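Local structure of arginase (Thermus thermophilus, 2EF5) at residues A[216-221]-A[271-276]. The protein probably hydrolyses L-arginine to L-ornithine and urea, the arginase reaction, using a pair of manganese ions in each subunit. Numbering follows the deposited sequence.
With MN (manganese (II) ion), chain G; MN (manganese (II) ion), chain H.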
loop_
_atom_site.group_PDB
_atom_site.type_symbol
_atom_site.label_atom_id
_atom_site.label_comp_id
_atom_site.label_asym_id
_atom_site.label_seq_id
_atom_site.Cartn_x
_atom_site.Cartn_y
_atom_site.Cartn_z
ATOM N N LEU A 216 1.554 -30.584 17.720
ATOM C CA LEU A 216 2.776 -30.516 16.932
ATOM C C LEU A 216 2.866 -31.529 15.794
ATOM O O LEU A 216 2.965 -32.736 16.021
ATOM C CB LEU A 216 3.985 -30.660 17.874
ATOM C CG LEU A 216 5.406 -30.663 17.299
ATOM C CD1 LEU A 216 5.686 -29.355 16.558
ATOM C CD2 LEU A 216 6.402 -30.851 18.450
ATOM N N ASP A 217 2.816 -31.019 14.567
ATOM C CA ASP A 217 2.929 -31.847 13.378
ATOM C C ASP A 217 4.410 -31.832 13.015
ATOM O O ASP A 217 5.003 -30.766 12.863
ATOM C CB ASP A 217 2.115 -31.253 12.226
ATOM C CG ASP A 217 2.059 -32.171 11.025
ATOM O OD1 ASP A 217 3.112 -32.720 10.647
ATOM O OD2 ASP A 217 0.966 -32.346 10.448
ATOM N N ALA A 218 5.002 -33.014 12.887
ATOM C CA ALA A 218 6.420 -33.131 12.571
ATOM C C ALA A 218 6.820 -32.369 11.319
ATOM O O ALA A 218 7.961 -31.921 11.210
ATOM C CB ALA A 218 6.802 -34.608 12.416
ATOM N N ASP A 219 5.895 -32.216 10.376
ATOM C CA ASP A 219 6.234 -31.532 9.141
ATOM C C ASP A 219 6.466 -30.034 9.253
ATOM O O ASP A 219 6.779 -29.399 8.261
ATOM C CB ASP A 219 5.195 -31.815 8.048
ATOM C CG ASP A 219 3.882 -31.088 8.267
ATOM O OD1 ASP A 219 3.788 -30.198 9.133
ATOM O OD2 ASP A 219 2.927 -31.411 7.540
ATOM N N VAL A 220 6.319 -29.463 10.448
ATOM C CA VAL A 220 6.555 -28.029 10.605
ATOM C C VAL A 220 8.063 -27.790 10.543
ATOM O O VAL A 220 8.522 -26.713 10.175
ATOM C CB VAL A 220 6.009 -27.496 11.956
ATOM C CG1 VAL A 220 6.873 -27.984 13.108
ATOM C CG2 VAL A 220 5.955 -25.981 11.928
ATOM N N LEU A 221 8.823 -28.816 10.906
ATOM C CA LEU A 221 10.277 -28.742 10.900
ATOM C C LEU A 221 10.753 -28.828 9.466
ATOM O O LEU A 221 10.108 -29.454 8.634
ATOM C CB LEU A 221 10.872 -29.908 11.689
ATOM C CG LEU A 221 10.521 -29.969 13.172
ATOM C CD1 LEU A 221 10.948 -31.309 13.737
ATOM C CD2 LEU A 221 11.199 -28.819 13.907
ATOM N N ASN A 271 15.178 -42.878 12.417
ATOM C CA ASN A 271 14.209 -42.415 13.405
ATOM C C ASN A 271 14.486 -41.005 13.923
ATOM O O ASN A 271 13.986 -40.637 14.982
ATOM C CB ASN A 271 14.202 -43.394 14.593
ATOM C CG ASN A 271 12.876 -43.415 15.320
ATOM O OD1 ASN A 271 11.824 -43.364 14.691
ATOM N ND2 ASN A 271 12.917 -43.515 16.651
ATOM N N ARG A 272 15.257 -40.208 13.189
ATOM C CA ARG A 272 15.597 -38.872 13.674
ATOM C C ARG A 272 14.433 -37.906 13.802
ATOM O O ARG A 272 14.490 -36.966 14.600
ATOM C CB ARG A 272 16.710 -38.249 12.824
ATOM C CG ARG A 272 16.332 -37.890 11.404
ATOM C CD ARG A 272 17.585 -37.413 10.668
ATOM N NE ARG A 272 17.288 -36.773 9.391
ATOM C CZ ARG A 272 18.207 -36.243 8.592
ATOM N NH1 ARG A 272 19.486 -36.277 8.938
ATOM N NH2 ARG A 272 17.846 -35.681 7.448
ATOM N N THR A 273 13.373 -38.133 13.037
ATOM C CA THR A 273 12.215 -37.258 13.119
ATOM C C THR A 273 11.486 -37.517 14.428
ATOM O O THR A 273 11.058 -36.587 15.116
ATOM C CB THR A 273 11.263 -37.480 11.937
ATOM O OG1 THR A 273 11.962 -37.202 10.718
ATOM C CG2 THR A 273 10.053 -36.550 12.044
ATOM N N ALA A 274 11.359 -38.787 14.785
ATOM C CA ALA A 274 10.699 -39.146 16.036
ATOM C C ALA A 274 11.545 -38.626 17.206
ATOM O O ALA A 274 11.006 -38.126 18.197
ATOM C CB ALA A 274 10.541 -40.662 16.134
ATOM N N GLU A 275 12.868 -38.746 17.092
ATOM C CA GLU A 275 13.750 -38.271 18.156
ATOM C C GLU A 275 13.613 -36.756 18.276
ATOM O O GLU A 275 13.672 -36.210 19.379
ATOM C CB GLU A 275 15.208 -38.661 17.871
ATOM C CG GLU A 275 15.392 -40.174 17.706
ATOM C CD GLU A 275 16.815 -40.585 17.379
ATOM O OE1 GLU A 275 17.565 -39.765 16.802
ATOM O OE2 GLU A 275 17.179 -41.744 17.685
ATOM N N MET A 276 13.425 -36.083 17.143
ATOM C CA MET A 276 13.251 -34.633 17.128
ATOM C C MET A 276 12.030 -34.250 17.951
ATOM O O MET A 276 12.105 -33.393 18.832
ATOM C CB MET A 276 13.035 -34.119 15.703
ATOM C CG MET A 276 14.285 -33.951 14.850
ATOM S SD MET A 276 15.268 -32.506 15.304
ATOM C CE MET A 276 13.972 -31.313 15.723
HETATM MN MN MN G . 0.904 -31.012 8.347
HETATM MN MN MN H . -1.279 -31.380 10.286
#
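L221 and M276 make the larger of two apolar touches between the 216-221 segment and the start of helix 272-284. The M276 chain bends at both chi2 (-75°) and chi3 (-37°), which curls its methyl back toward L221, and CE of M276 comes to rest 3.6 Å from CD1 of L221. The same CD1 also lies 4.0 Å from M276 CB, so this leucine methyl meets both the root and the tip of the methionine. The second touch is methyl to methyl: CB of A218 sits 3.8 Å from CG2 of T273. Threonine's two branches divide the work here, the methyl going to A218 while OG1 is hydrogen-bonded to D268 and to the backbone N of G228.

The polar side of 216-221 serves the metals. OD2 of D217 bridges both manganese ions, and D219 OD2 binds the manganese ion of chain G at 2.2 Å; H96, D118, H120 and D122 belong to the same binuclear site. D217 OD1 accepts the backbone N-H of D219 (N to OD1 2.8 Å), which arrives on the anti side of the oxygen, 22° out of the carboxylate plane. This Asx turn ties together the two aspartates of the D-A-D sequence. OD1 of D219 is held in turn by the backbone N of A119.

The segment leaves strand 212-217 of the parallel sheet with D217 and D219 on the manganese ions and A218 and L221 packed against helix 272-284, where L277 extends the apolar layer, while A242 of helix 239-252 also touches L221.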